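Local structure of vivid PAS protein VVD (Neurospora crassa, 3D72) at residues 36-41 with 142-147; 48-53 with 67-72. The protein senses blue light through a flavin-adenine dinucleotide held in a LOV-type PAS domain and, once light-activated, forms a rapidly exchanging dimer. The protein carries 1 engineered substitution. All blocks are in the same frame, centred on the assembly; numbering follows the deposited sequence.

Interaction 1 of 2, residues 36-41 with 142-147; sequences VALILC and YSMGFQ. Engineered in segment 36-41: Val36 (natural residue Cys). With FAD (flavin-adenine dinucleotide), chain C.
Leu40 and Tyr142 meet on one face of an antiparallel strand pair, part of the PAS-domain sheet, in which Ile39–Gly145 and Cys41–Ser143 are hydrogen-bonded pairs and Leu38–Phe146 and Leu40–Met144 are non-hydrogen-bonded pairs. Leu40 has CG anti to its backbone N (chi1 -171°), which brings the branches toward the partner strand, at Tyr142. From CB outward, Leu40 CG lies 3.9 Å from Tyr142 CB. Leu40 CD1 then reaches Tyr142 CB at 3.7 Å and Met144 CE at 3.9 Å. Leu40 CD2 comes over one face of the Tyr142 ring, 4.1 Å from its centroid, a CH-pi contact. Replacing Leu40 with alanine would probably uncover that ring face and take one apolar neighbour from Met144 CE. The opposite face of the sheet, with Ile39, Cys41 and Ser143, lies against the flavin: Ile39 CD1 touches FAD C6 at 3.4 Å, Cys41 SG lies 3.5 Å from FAD C7M, and a side chain at Gly145 would collide with FAD C6. At the far end a water bridges Ala37 O and Gln147 O, beside engineered Val36, whose CG2 meets the Phe146 ring edge. Helix 12-21 covers Met144 and Phe146, helix 55-61 packs on Ile39 and Gln147, and strands 50-53 and 123-134 continue the sheet on either side.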
ATOM      1  N   VAL A  36     -11.609  -0.096  -1.636  1.00 16.54           N
ATOM      2  CA  VAL A  36     -12.224  -0.133  -2.955  1.00 15.16           C
ATOM      3  C   VAL A  36     -12.715  -1.530  -3.293  1.00 13.89           C
ATOM      4  O   VAL A  36     -12.422  -2.481  -2.575  1.00 12.18           O
ATOM      5  CB  VAL A  36     -11.218   0.293  -4.049  1.00 15.05           C
ATOM      6  CG1 VAL A  36     -10.592   1.625  -3.679  1.00 17.40           C
ATOM      7  CG2 VAL A  36     -10.143  -0.770  -4.224  1.00 16.48           C
ATOM      8  N   ALA A  37     -13.478  -1.646  -4.374  1.00 11.98           N
ATOM      9  CA  ALA A  37     -13.959  -2.959  -4.801  1.00 11.12           C
ATOM     10  C   ALA A  37     -12.795  -3.653  -5.502  1.00 10.30           C
ATOM     11  O   ALA A  37     -12.283  -3.175  -6.512  1.00  9.38           O
ATOM     12  CB  ALA A  37     -15.143  -2.817  -5.756  1.00 12.42           C
ATOM     13  N   LEU A  38     -12.356  -4.776  -4.957  1.00  8.96           N
ATOM     14  CA  LEU A  38     -11.242  -5.483  -5.571  1.00  7.70           C
ATOM     15  C   LEU A  38     -11.331  -6.957  -5.292  1.00  7.36           C
ATOM     16  O   LEU A  38     -12.021  -7.379  -4.372  1.00  7.76           O
ATOM     17  CB  LEU A  38      -9.898  -4.961  -5.044  1.00 10.46           C
ATOM     18  CG  LEU A  38      -9.512  -5.164  -3.576  1.00  9.56           C
ATOM     19  CD1 LEU A  38      -9.016  -6.593  -3.347  1.00 11.44           C
ATOM     20  CD2 LEU A  38      -8.405  -4.174  -3.204  1.00 12.94           C
ATOM     21  N   ILE A  39     -10.649  -7.729  -6.121  1.00  7.21           N
ATOM     22  CA  ILE A  39     -10.579  -9.173  -5.925  1.00  7.69           C
ATOM     23  C   ILE A  39      -9.189  -9.648  -6.316  1.00  7.86           C
ATOM     24  O   ILE A  39      -8.483  -8.995  -7.080  1.00  8.19           O
ATOM     25  CB  ILE A  39     -11.645  -9.949  -6.740  1.00  9.34           C
ATOM     26  CG1 ILE A  39     -11.422  -9.778  -8.241  1.00  9.90           C
ATOM     27  CG2 ILE A  39     -13.031  -9.469  -6.354  1.00 10.19           C
ATOM     28  CD1 ILE A  39     -12.329 -10.679  -9.075  1.00 12.00           C
ATOM     29  N   LEU A  40      -8.777 -10.778  -5.759  1.00  5.77           N
ATOM     30  CA  LEU A  40      -7.478 -11.346  -6.078  1.00  7.71           C
ATOM     31  C   LEU A  40      -7.761 -12.749  -6.601  1.00  8.10           C
ATOM     32  O   LEU A  40      -8.535 -13.490  -5.985  1.00  8.50           O
ATOM     33  CB  LEU A  40      -6.600 -11.448  -4.826  1.00  7.36           C
ATOM     34  CG  LEU A  40      -5.142 -11.829  -5.125  1.00  8.57           C
ATOM     35  CD1 LEU A  40      -4.373 -10.596  -5.614  1.00  7.52           C
ATOM     36  CD2 LEU A  40      -4.491 -12.376  -3.860  1.00  8.92           C
ATOM     37  N   CYS A  41      -7.170 -13.086  -7.745  1.00  7.81           N
ATOM     38  CA  CYS A  41      -7.342 -14.402  -8.351  1.00  7.95           C
ATOM     39  C   CYS A  41      -6.005 -15.113  -8.420  1.00  9.09           C
ATOM     40  O   CYS A  41      -4.957 -14.478  -8.594  1.00  8.45           O
ATOM     41  CB  CYS A  41      -7.943 -14.281  -9.750  1.00  9.20           C
ATOM     42  SG  CYS A  41      -9.602 -13.554  -9.753  1.00  9.75           S
ATOM     43  N   TYR A 142      -0.514 -13.979  -8.823  1.00 10.08           N
ATOM     44  CA  TYR A 142      -1.905 -13.561  -8.720  1.00  7.67           C
ATOM     45  C   TYR A 142      -2.225 -12.431  -9.673  1.00  8.33           C
ATOM     46  O   TYR A 142      -1.350 -11.868 -10.315  1.00  7.85           O
ATOM     47  CB  TYR A 142      -2.206 -13.052  -7.309  1.00  8.46           C
ATOM     48  CG  TYR A 142      -1.917 -14.040  -6.219  1.00 10.00           C
ATOM     49  CD1 TYR A 142      -0.793 -13.910  -5.409  1.00 10.46           C
ATOM     50  CD2 TYR A 142      -2.763 -15.118  -6.008  1.00 10.25           C
ATOM     51  CE1 TYR A 142      -0.518 -14.844  -4.406  1.00 12.19           C
ATOM     52  CE2 TYR A 142      -2.496 -16.058  -5.016  1.00 10.99           C
ATOM     53  CZ  TYR A 142      -1.378 -15.913  -4.225  1.00 12.46           C
ATOM     54  OH  TYR A 142      -1.108 -16.863  -3.272  1.00 14.18           O
ATOM     55  N   SER A 143      -3.504 -12.105  -9.746  1.00  8.64           N
ATOM     56  CA  SER A 143      -3.950 -10.976 -10.547  1.00  8.36           C
ATOM     57  C   SER A 143      -4.902 -10.224  -9.637  1.00  8.74           C
ATOM     58  O   SER A 143      -5.775 -10.838  -9.011  1.00  7.82           O
ATOM     59  CB  SER A 143      -4.700 -11.423 -11.802  1.00  9.79           C
ATOM     60  OG  SER A 143      -5.147 -10.280 -12.527  1.00 11.84           O
ATOM     61  N   MET A 144      -4.724  -8.908  -9.527  1.00  8.40           N
ATOM     62  CA  MET A 144      -5.620  -8.110  -8.703  1.00  8.52           C
ATOM     63  C   MET A 144      -6.548  -7.346  -9.635  1.00  8.20           C
ATOM     64  O   MET A 144      -6.094  -6.674 -10.572  1.00  7.56           O
ATOM     65  CB  MET A 144      -4.861  -7.116  -7.813  1.00  9.09           C
ATOM     66  CG  MET A 144      -5.796  -6.311  -6.881  1.00 12.14           C
ATOM     67  SD  MET A 144      -5.011  -5.459  -5.470  1.00 16.81           S
ATOM     68  CE  MET A 144      -4.433  -6.911  -4.492  1.00 14.10           C
ATOM     69  N   GLY A 145      -7.844  -7.485  -9.391  1.00  6.41           N
ATOM     70  CA  GLY A 145      -8.828  -6.796 -10.202  1.00  7.79           C
ATOM     71  C   GLY A 145      -9.527  -5.711  -9.413  1.00  9.03           C
ATOM     72  O   GLY A 145      -9.814  -5.871  -8.235  1.00  8.68           O
ATOM     73  N   PHE A 146      -9.791  -4.593 -10.085  1.00  7.41           N
ATOM     74  CA  PHE A 146     -10.467  -3.446  -9.500  1.00  7.88           C
ATOM     75  C   PHE A 146     -11.745  -3.251 -10.305  1.00  8.30           C
ATOM     76  O   PHE A 146     -11.694  -3.224 -11.533  1.00 11.88           O
ATOM     77  CB  PHE A 146      -9.570  -2.212  -9.626  1.00  7.89           C
ATOM     78  CG  PHE A 146      -8.265  -2.347  -8.897  1.00  8.76           C
ATOM     79  CD1 PHE A 146      -8.160  -1.966  -7.565  1.00 10.37           C
ATOM     80  CD2 PHE A 146      -7.150  -2.878  -9.534  1.00  6.70           C
ATOM     81  CE1 PHE A 146      -6.953  -2.109  -6.874  1.00 11.28           C
ATOM     82  CE2 PHE A 146      -5.935  -3.026  -8.851  1.00  8.86           C
ATOM     83  CZ  PHE A 146      -5.840  -2.639  -7.520  1.00  8.69           C
ATOM     84  N   GLN A 147     -12.877  -3.152  -9.619  1.00  9.70           N
ATOM     85  CA  GLN A 147     -14.168  -2.974 -10.291  1.00 10.25           C
ATOM     86  C   GLN A 147     -14.779  -1.622  -9.983  1.00 12.57           C
ATOM     87  O   GLN A 147     -14.586  -1.066  -8.907  1.00 12.57           O
ATOM     88  CB  GLN A 147     -15.160  -4.057  -9.869  1.00 10.60           C
ATOM     89  CG  GLN A 147     -14.792  -5.473 -10.267  1.00 11.82           C
ATOM     90  CD  GLN A 147     -13.683  -6.058  -9.428  1.00 13.36           C
ATOM     91  OE1 GLN A 147     -13.491  -5.663  -8.281  1.00 14.17           O
ATOM     92  NE2 GLN A 147     -12.955  -7.017  -9.991  1.00 16.85           N
TER
HETATM   93  PA  FAD C 201     -13.264 -17.506 -22.773  1.00 23.41           P
HETATM   94  O1A FAD C 201     -14.249 -18.245 -21.938  1.00 23.22           O
HETATM   95  O2A FAD C 201     -12.261 -18.301 -23.520  1.00 24.57           O
HETATM   96  O5B FAD C 201     -14.074 -16.571 -23.769  1.00 25.58           O
HETATM   97  C5B FAD C 201     -13.450 -15.722 -24.753  1.00 30.77           C
HETATM   98  C4B FAD C 201     -14.550 -15.204 -25.675  1.00 34.35           C
HETATM   99  O4B FAD C 201     -13.906 -14.415 -26.691  1.00 35.98           O
HETATM  100  C3B FAD C 201     -15.380 -16.293 -26.388  1.00 35.60           C
HETATM  101  O3B FAD C 201     -16.768 -16.173 -26.216  1.00 36.52           O
HETATM  102  C2B FAD C 201     -14.959 -16.226 -27.851  1.00 36.61           C
HETATM  103  O2B FAD C 201     -15.951 -16.431 -28.823  1.00 36.34           O
HETATM  104  C1B FAD C 201     -14.239 -14.883 -28.005  1.00 37.48           C
HETATM  105  N9A FAD C 201     -12.987 -14.956 -28.734  1.00 39.82           N
HETATM  106  C8A FAD C 201     -11.873 -15.683 -28.421  1.00 40.70           C
HETATM  107  N7A FAD C 201     -10.887 -15.562 -29.280  1.00 41.33           N
HETATM  108  C5A FAD C 201     -11.401 -14.712 -30.244  1.00 41.49           C
HETATM  109  C6A FAD C 201     -10.827 -14.174 -31.451  1.00 42.38           C
HETATM  110  N6A FAD C 201      -9.590 -14.491 -31.844  1.00 42.83           N
HETATM  111  N1A FAD C 201     -11.592 -13.338 -32.210  1.00 42.92           N
HETATM  112  C2A FAD C 201     -12.850 -13.040 -31.784  1.00 42.81           C
HETATM  113  N3A FAD C 201     -13.487 -13.472 -30.671  1.00 42.45           N
HETATM  114  C4A FAD C 201     -12.668 -14.340 -29.933  1.00 41.33           C
HETATM  115  N1  FAD C 201     -14.784 -10.537 -15.647  1.00  8.83           N
HETATM  116  C2  FAD C 201     -15.953  -9.881 -15.436  1.00  8.51           C
HETATM  117  O2  FAD C 201     -16.912  -9.958 -16.226  1.00 10.03           O
HETATM  118  N3  FAD C 201     -16.094  -9.068 -14.300  1.00 10.52           N
HETATM  119  C4  FAD C 201     -15.116  -8.886 -13.320  1.00  7.73           C
HETATM  120  O4  FAD C 201     -15.340  -8.128 -12.348  1.00  9.07           O
HETATM  121  C4X FAD C 201     -13.900  -9.561 -13.553  1.00  8.10           C
HETATM  122  N5  FAD C 201     -12.867  -9.440 -12.605  1.00  7.42           N
HETATM  123  C5X FAD C 201     -11.686 -10.119 -12.850  1.00  8.45           C
HETATM  124  C6  FAD C 201     -10.624 -10.009 -11.900  1.00  6.95           C
HETATM  125  C7  FAD C 201      -9.438 -10.684 -12.060  1.00  8.46           C
HETATM  126  C7M FAD C 201      -8.355 -10.478 -10.993  1.00  8.59           C
HETATM  127  C8  FAD C 201      -9.253 -11.558 -13.160  1.00  8.01           C
HETATM  128  C8M FAD C 201      -7.980 -12.350 -13.382  1.00  8.58           C
HETATM  129  C9  FAD C 201     -10.308 -11.680 -14.135  1.00  7.76           C
HETATM  130  C9A FAD C 201     -11.523 -10.986 -13.999  1.00  7.81           C
HETATM  131  N10 FAD C 201     -12.609 -11.075 -14.963  1.00  7.68           N
HETATM  132  C10 FAD C 201     -13.786 -10.408 -14.707  1.00  8.09           C
HETATM  133  C1' FAD C 201     -12.505 -11.876 -16.214  1.00  8.15           C
HETATM  134  C2' FAD C 201     -12.824 -13.351 -16.226  1.00  9.72           C
HETATM  135  O2' FAD C 201     -12.365 -13.930 -15.000  1.00  9.41           O
HETATM  136  C3' FAD C 201     -12.164 -13.954 -17.489  1.00  9.13           C
HETATM  137  O3' FAD C 201     -10.754 -13.755 -17.404  1.00 10.38           O
HETATM  138  C4' FAD C 201     -12.681 -13.300 -18.814  1.00 10.48           C
HETATM  139  O4' FAD C 201     -14.055 -13.599 -18.975  1.00 10.12           O
HETATM  140  C5' FAD C 201     -11.902 -13.764 -20.055  1.00 12.63           C
HETATM  141  O5' FAD C 201     -11.450 -15.121 -19.921  1.00 14.91           O
HETATM  142  P   FAD C 201     -12.378 -16.372 -20.224  1.00 16.53           P
HETATM  143  O1P FAD C 201     -11.708 -17.524 -19.616  1.00 16.28           O
HETATM  144  O2P FAD C 201     -13.768 -16.113 -19.775  1.00 14.47           O
HETATM  145  O3P FAD C 201     -12.400 -16.574 -21.816  1.00 20.21           O
HETATM  146  O   HOH W   1     -12.271  -0.541  -7.405  1.00 20.49           O

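Interaction 2 of 2, residues 48-53 with 67-72; sequences TPIVYA and EVLGRN. With FAD (flavin-adenine dinucleotide), chain C.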
ATOM      1  N   THR A  48      -8.094 -19.862 -12.903  1.00 10.52           N
ATOM      2  CA  THR A  48      -7.853 -18.584 -12.226  1.00  9.57           C
ATOM      3  C   THR A  48      -8.961 -18.174 -11.254  1.00  9.44           C
ATOM      4  O   THR A  48      -9.647 -17.161 -11.448  1.00  7.87           O
ATOM      5  CB  THR A  48      -7.667 -17.477 -13.295  1.00 11.56           C
ATOM      6  OG1 THR A  48      -6.863 -17.999 -14.371  1.00 13.16           O
ATOM      7  CG2 THR A  48      -6.989 -16.267 -12.702  1.00 12.47           C
ATOM      8  N   PRO A  49      -9.138 -18.943 -10.174  1.00  8.37           N
ATOM      9  CA  PRO A  49     -10.173 -18.656  -9.181  1.00  8.72           C
ATOM     10  C   PRO A  49      -9.973 -17.455  -8.258  1.00  7.52           C
ATOM     11  O   PRO A  49      -8.846 -17.101  -7.921  1.00  9.04           O
ATOM     12  CB  PRO A  49     -10.232 -19.955  -8.388  1.00  8.57           C
ATOM     13  CG  PRO A  49      -8.799 -20.366  -8.349  1.00  9.06           C
ATOM     14  CD  PRO A  49      -8.347 -20.128  -9.781  1.00  8.99           C
ATOM     15  N   ILE A  50     -11.085 -16.850  -7.853  1.00  6.84           N
ATOM     16  CA  ILE A  50     -11.064 -15.747  -6.912  1.00  7.16           C
ATOM     17  C   ILE A  50     -10.687 -16.346  -5.563  1.00  7.80           C
ATOM     18  O   ILE A  50     -11.320 -17.298  -5.105  1.00  8.45           O
ATOM     19  CB  ILE A  50     -12.461 -15.094  -6.770  1.00  8.39           C
ATOM     20  CG1 ILE A  50     -12.878 -14.453  -8.098  1.00  8.99           C
ATOM     21  CG2 ILE A  50     -12.451 -14.077  -5.653  1.00  8.70           C
ATOM     22  CD1 ILE A  50     -14.334 -14.030  -8.135  1.00  7.71           C
ATOM     23  N   VAL A  51      -9.653 -15.808  -4.932  1.00  8.01           N
ATOM     24  CA  VAL A  51      -9.225 -16.315  -3.627  1.00  8.30           C
ATOM     25  C   VAL A  51      -9.410 -15.245  -2.548  1.00  9.09           C
ATOM     26  O   VAL A  51      -9.236 -15.504  -1.358  1.00  8.79           O
ATOM     27  CB  VAL A  51      -7.746 -16.817  -3.650  1.00  8.21           C
ATOM     28  CG1 VAL A  51      -7.636 -18.052  -4.533  1.00  9.82           C
ATOM     29  CG2 VAL A  51      -6.814 -15.731  -4.157  1.00  7.64           C
ATOM     30  N   TYR A  52      -9.756 -14.030  -2.974  1.00  8.70           N
ATOM     31  CA  TYR A  52     -10.025 -12.932  -2.047  1.00  9.51           C
ATOM     32  C   TYR A  52     -10.953 -11.918  -2.694  1.00  8.68           C
ATOM     33  O   TYR A  52     -10.768 -11.572  -3.853  1.00  8.84           O
ATOM     34  CB  TYR A  52      -8.743 -12.204  -1.628  1.00 10.18           C
ATOM     35  CG  TYR A  52      -9.025 -11.042  -0.697  1.00 13.83           C
ATOM     36  CD1 TYR A  52      -9.269  -9.758  -1.191  1.00 14.84           C
ATOM     37  CD2 TYR A  52      -9.122 -11.247   0.673  1.00 16.20           C
ATOM     38  CE1 TYR A  52      -9.608  -8.711  -0.334  1.00 17.71           C
ATOM     39  CE2 TYR A  52      -9.460 -10.210   1.533  1.00 19.03           C
ATOM     40  CZ  TYR A  52      -9.703  -8.951   1.026  1.00 18.91           C
ATOM     41  OH  TYR A  52     -10.053  -7.950   1.898  1.00 23.04           O
ATOM     42  N   ALA A  53     -11.946 -11.452  -1.940  1.00  8.84           N
ATOM     43  CA  ALA A  53     -12.884 -10.449  -2.444  1.00  9.89           C
ATOM     44  C   ALA A  53     -13.108  -9.405  -1.362  1.00  9.87           C
ATOM     45  O   ALA A  53     -13.386  -9.737  -0.209  1.00  9.35           O
ATOM     46  CB  ALA A  53     -14.210 -11.101  -2.837  1.00  9.20           C
ATOM     47  N   GLU A  67     -20.391 -17.274  -2.121  1.00 17.36           N
ATOM     48  CA  GLU A  67     -20.834 -17.378  -3.503  1.00 16.84           C
ATOM     49  C   GLU A  67     -19.782 -17.006  -4.539  1.00 16.75           C
ATOM     50  O   GLU A  67     -19.882 -17.436  -5.685  1.00 18.00           O
ATOM     51  CB  GLU A  67     -22.073 -16.512  -3.726  1.00 16.92           C
ATOM     52  CG  GLU A  67     -23.318 -17.032  -3.026  1.00 18.46           C
ATOM     53  CD  GLU A  67     -24.507 -16.119  -3.217  1.00 19.94           C
ATOM     54  OE1 GLU A  67     -24.351 -14.899  -2.990  1.00 19.62           O
ATOM     55  OE2 GLU A  67     -25.591 -16.621  -3.587  1.00 22.15           O
ATOM     56  N   VAL A  68     -18.774 -16.225  -4.158  1.00 16.00           N
ATOM     57  CA  VAL A  68     -17.768 -15.836  -5.144  1.00 15.78           C
ATOM     58  C   VAL A  68     -16.424 -16.550  -5.035  1.00 14.20           C
ATOM     59  O   VAL A  68     -15.794 -16.833  -6.053  1.00 13.90           O
ATOM     60  CB  VAL A  68     -17.524 -14.303  -5.128  1.00 16.31           C
ATOM     61  CG1 VAL A  68     -18.854 -13.564  -5.269  1.00 16.96           C
ATOM     62  CG2 VAL A  68     -16.810 -13.895  -3.866  1.00 17.92           C
ATOM     63  N   LEU A  69     -15.992 -16.854  -3.817  1.00 14.04           N
ATOM     64  CA  LEU A  69     -14.709 -17.523  -3.617  1.00 14.41           C
ATOM     65  C   LEU A  69     -14.605 -18.883  -4.297  1.00 13.36           C
ATOM     66  O   LEU A  69     -15.513 -19.710  -4.214  1.00 13.34           O
ATOM     67  CB  LEU A  69     -14.437 -17.690  -2.121  1.00 15.16           C
ATOM     68  CG  LEU A  69     -13.606 -16.625  -1.404  1.00 18.54           C
ATOM     69  CD1 LEU A  69     -13.999 -15.223  -1.851  1.00 19.42           C
ATOM     70  CD2 LEU A  69     -13.792 -16.801   0.098  1.00 18.82           C
ATOM     71  N   GLY A  70     -13.484 -19.107  -4.977  1.00 12.99           N
ATOM     72  CA  GLY A  70     -13.257 -20.379  -5.638  1.00 13.39           C
ATOM     73  C   GLY A  70     -13.756 -20.474  -7.066  1.00 14.00           C
ATOM     74  O   GLY A  70     -13.577 -21.498  -7.722  1.00 16.45           O
ATOM     75  N   ARG A  71     -14.379 -19.408  -7.556  1.00 13.59           N
ATOM     76  CA  ARG A  71     -14.918 -19.393  -8.910  1.00 12.52           C
ATOM     77  C   ARG A  71     -14.170 -18.390  -9.777  1.00 11.09           C
ATOM     78  O   ARG A  71     -13.512 -17.495  -9.264  1.00 10.45           O
ATOM     79  CB  ARG A  71     -16.395 -18.990  -8.878  1.00 15.22           C
ATOM     80  CG  ARG A  71     -17.253 -19.818  -7.928  1.00 19.02           C
ATOM     81  CD  ARG A  71     -18.610 -19.160  -7.686  1.00 22.59           C
ATOM     82  NE  ARG A  71     -19.415 -19.049  -8.900  1.00 26.18           N
ATOM     83  CZ  ARG A  71     -20.659 -18.577  -8.936  1.00 27.76           C
ATOM     84  NH1 ARG A  71     -21.315 -18.516 -10.087  1.00 28.82           N
ATOM     85  NH2 ARG A  71     -21.255 -18.166  -7.822  1.00 28.80           N
ATOM     86  N   ASN A  72     -14.272 -18.563 -11.092  1.00  9.96           N
ATOM     87  CA  ASN A  72     -13.664 -17.634 -12.037  1.00  9.56           C
ATOM     88  C   ASN A  72     -14.673 -16.489 -12.084  1.00  8.79           C
ATOM     89  O   ASN A  72     -15.878 -16.712 -12.057  1.00  9.93           O
ATOM     90  CB  ASN A  72     -13.519 -18.280 -13.414  1.00  9.20           C
ATOM     91  CG  ASN A  72     -12.880 -17.355 -14.421  1.00  9.73           C
ATOM     92  OD1 ASN A  72     -13.535 -16.459 -14.966  1.00 10.95           O
ATOM     93  ND2 ASN A  72     -11.595 -17.555 -14.668  1.00 10.56           N
TER
HETATM   94  PA  FAD C 201     -13.264 -17.506 -22.773  1.00 23.41           P
HETATM   95  O1A FAD C 201     -14.249 -18.245 -21.938  1.00 23.22           O
HETATM   96  O2A FAD C 201     -12.261 -18.301 -23.520  1.00 24.57           O
HETATM   97  O5B FAD C 201     -14.074 -16.571 -23.769  1.00 25.58           O
HETATM   98  C5B FAD C 201     -13.450 -15.722 -24.753  1.00 30.77           C
HETATM   99  C4B FAD C 201     -14.550 -15.204 -25.675  1.00 34.35           C
HETATM  100  O4B FAD C 201     -13.906 -14.415 -26.691  1.00 35.98           O
HETATM  101  C3B FAD C 201     -15.380 -16.293 -26.388  1.00 35.60           C
HETATM  102  O3B FAD C 201     -16.768 -16.173 -26.216  1.00 36.52           O
HETATM  103  C2B FAD C 201     -14.959 -16.226 -27.851  1.00 36.61           C
HETATM  104  O2B FAD C 201     -15.951 -16.431 -28.823  1.00 36.34           O
HETATM  105  C1B FAD C 201     -14.239 -14.883 -28.005  1.00 37.48           C
HETATM  106  N9A FAD C 201     -12.987 -14.956 -28.734  1.00 39.82           N
HETATM  107  C8A FAD C 201     -11.873 -15.683 -28.421  1.00 40.70           C
HETATM  108  N7A FAD C 201     -10.887 -15.562 -29.280  1.00 41.33           N
HETATM  109  C5A FAD C 201     -11.401 -14.712 -30.244  1.00 41.49           C
HETATM  110  C6A FAD C 201     -10.827 -14.174 -31.451  1.00 42.38           C
HETATM  111  N6A FAD C 201      -9.590 -14.491 -31.844  1.00 42.83           N
HETATM  112  N1A FAD C 201     -11.592 -13.338 -32.210  1.00 42.92           N
HETATM  113  C2A FAD C 201     -12.850 -13.040 -31.784  1.00 42.81           C
HETATM  114  N3A FAD C 201     -13.487 -13.472 -30.671  1.00 42.45           N
HETATM  115  C4A FAD C 201     -12.668 -14.340 -29.933  1.00 41.33           C
HETATM  116  N1  FAD C 201     -14.784 -10.537 -15.647  1.00  8.83           N
HETATM  117  C2  FAD C 201     -15.953  -9.881 -15.436  1.00  8.51           C
HETATM  118  O2  FAD C 201     -16.912  -9.958 -16.226  1.00 10.03           O
HETATM  119  N3  FAD C 201     -16.094  -9.068 -14.300  1.00 10.52           N
HETATM  120  C4  FAD C 201     -15.116  -8.886 -13.320  1.00  7.73           C
HETATM  121  O4  FAD C 201     -15.340  -8.128 -12.348  1.00  9.07           O
HETATM  122  C4X FAD C 201     -13.900  -9.561 -13.553  1.00  8.10           C
HETATM  123  N5  FAD C 201     -12.867  -9.440 -12.605  1.00  7.42           N
HETATM  124  C5X FAD C 201     -11.686 -10.119 -12.850  1.00  8.45           C
HETATM  125  C6  FAD C 201     -10.624 -10.009 -11.900  1.00  6.95           C
HETATM  126  C7  FAD C 201      -9.438 -10.684 -12.060  1.00  8.46           C
HETATM  127  C7M FAD C 201      -8.355 -10.478 -10.993  1.00  8.59           C
HETATM  128  C8  FAD C 201      -9.253 -11.558 -13.160  1.00  8.01           C
HETATM  129  C8M FAD C 201      -7.980 -12.350 -13.382  1.00  8.58           C
HETATM  130  C9  FAD C 201     -10.308 -11.680 -14.135  1.00  7.76           C
HETATM  131  C9A FAD C 201     -11.523 -10.986 -13.999  1.00  7.81           C
HETATM  132  N10 FAD C 201     -12.609 -11.075 -14.963  1.00  7.68           N
HETATM  133  C10 FAD C 201     -13.786 -10.408 -14.707  1.00  8.09           C
HETATM  134  C1' FAD C 201     -12.505 -11.876 -16.214  1.00  8.15           C
HETATM  135  C2' FAD C 201     -12.824 -13.351 -16.226  1.00  9.72           C
HETATM  136  O2' FAD C 201     -12.365 -13.930 -15.000  1.00  9.41           O
HETATM  137  C3' FAD C 201     -12.164 -13.954 -17.489  1.00  9.13           C
HETATM  138  O3' FAD C 201     -10.754 -13.755 -17.404  1.00 10.38           O
HETATM  139  C4' FAD C 201     -12.681 -13.300 -18.814  1.00 10.48           C
HETATM  140  O4' FAD C 201     -14.055 -13.599 -18.975  1.00 10.12           O
HETATM  141  C5' FAD C 201     -11.902 -13.764 -20.055  1.00 12.63           C
HETATM  142  O5' FAD C 201     -11.450 -15.121 -19.921  1.00 14.91           O
HETATM  143  P   FAD C 201     -12.378 -16.372 -20.224  1.00 16.53           P
HETATM  144  O1P FAD C 201     -11.708 -17.524 -19.616  1.00 16.28           O
HETATM  145  O2P FAD C 201     -13.768 -16.113 -19.775  1.00 14.47           O
HETATM  146  O3P FAD C 201     -12.400 -16.574 -21.816  1.00 20.21           O
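Ile50 is joined by two backbone hydrogen bonds to a type II beta turn, Val68 to Arg71, that begins on the last residue of helix 65-68 in the PAS domain. Ile50 N binds Arg71 O at 2.9 Å, and Ile50 O receives Gly70 N at 2.8 Å in the carbonyl plane, the N-H...O angle nearly straight at 171°. The side chain lies along the turn: Ile50 CG1 comes 3.3 Å from Arg71 O, and Ile50 CD1 reaches over to Val68 O. Beside it, Pro49 CB rests on Gly70 O, while Ala53 CB packs against Val68 CG2 at 4.0 Å and also meets Leu69 CD1. Gly70 takes the third position of the turn with a positive phi of 90°, where a side chain would be jammed against the preceding carbonyl oxygen. Further out, Arg71 folds back so that NH2 bonds Glu67 O at 2.6 Å, tying the turn to the helix, and its guanidinium makes a cation-pi contact with Phe75; Glu67 forms a salt bridge with Lys119. Helix 55-61 covers Val68 and Ala53. Past the turn, a trans first torsion (chi1 -179°) carries the amide of Asn72 away from its own backbone N, toward the flavin ribityl chain. Asp47 O and Arg74 N hold this amide at both ends, and Asn72 OD1 accepts a hydrogen bond from FAD O2' at 2.8 Å.

In the fold
The two interactions lie about 10 Å apart, centre to centre, and share one five-stranded antiparallel sheet of order 2-1-5-4-3. Interaction 1 pairs the first strand, 38-42, with the last, 140-146, bringing together the two ends of the PAS range; interaction 2 is nested inside the loop so closed and attaches one of the two outermost strands of the chain's sheet, 50-53, to the turn at the end of helix 65-68. Strands 38-42 and 50-53 are neighbours, with probable hydrogen bonds at Leu40 O–Val51 N (2.8 Å) and Leu40 N–Tyr52 O (2.9 Å), where Val51 and Tyr52 form a classic beta bulge opposite Leu40. Both contacts reach FAD: interaction 1 lines the isoalloxazine ring, and interaction 2 contributes a hydrogen bond to the ribityl chain.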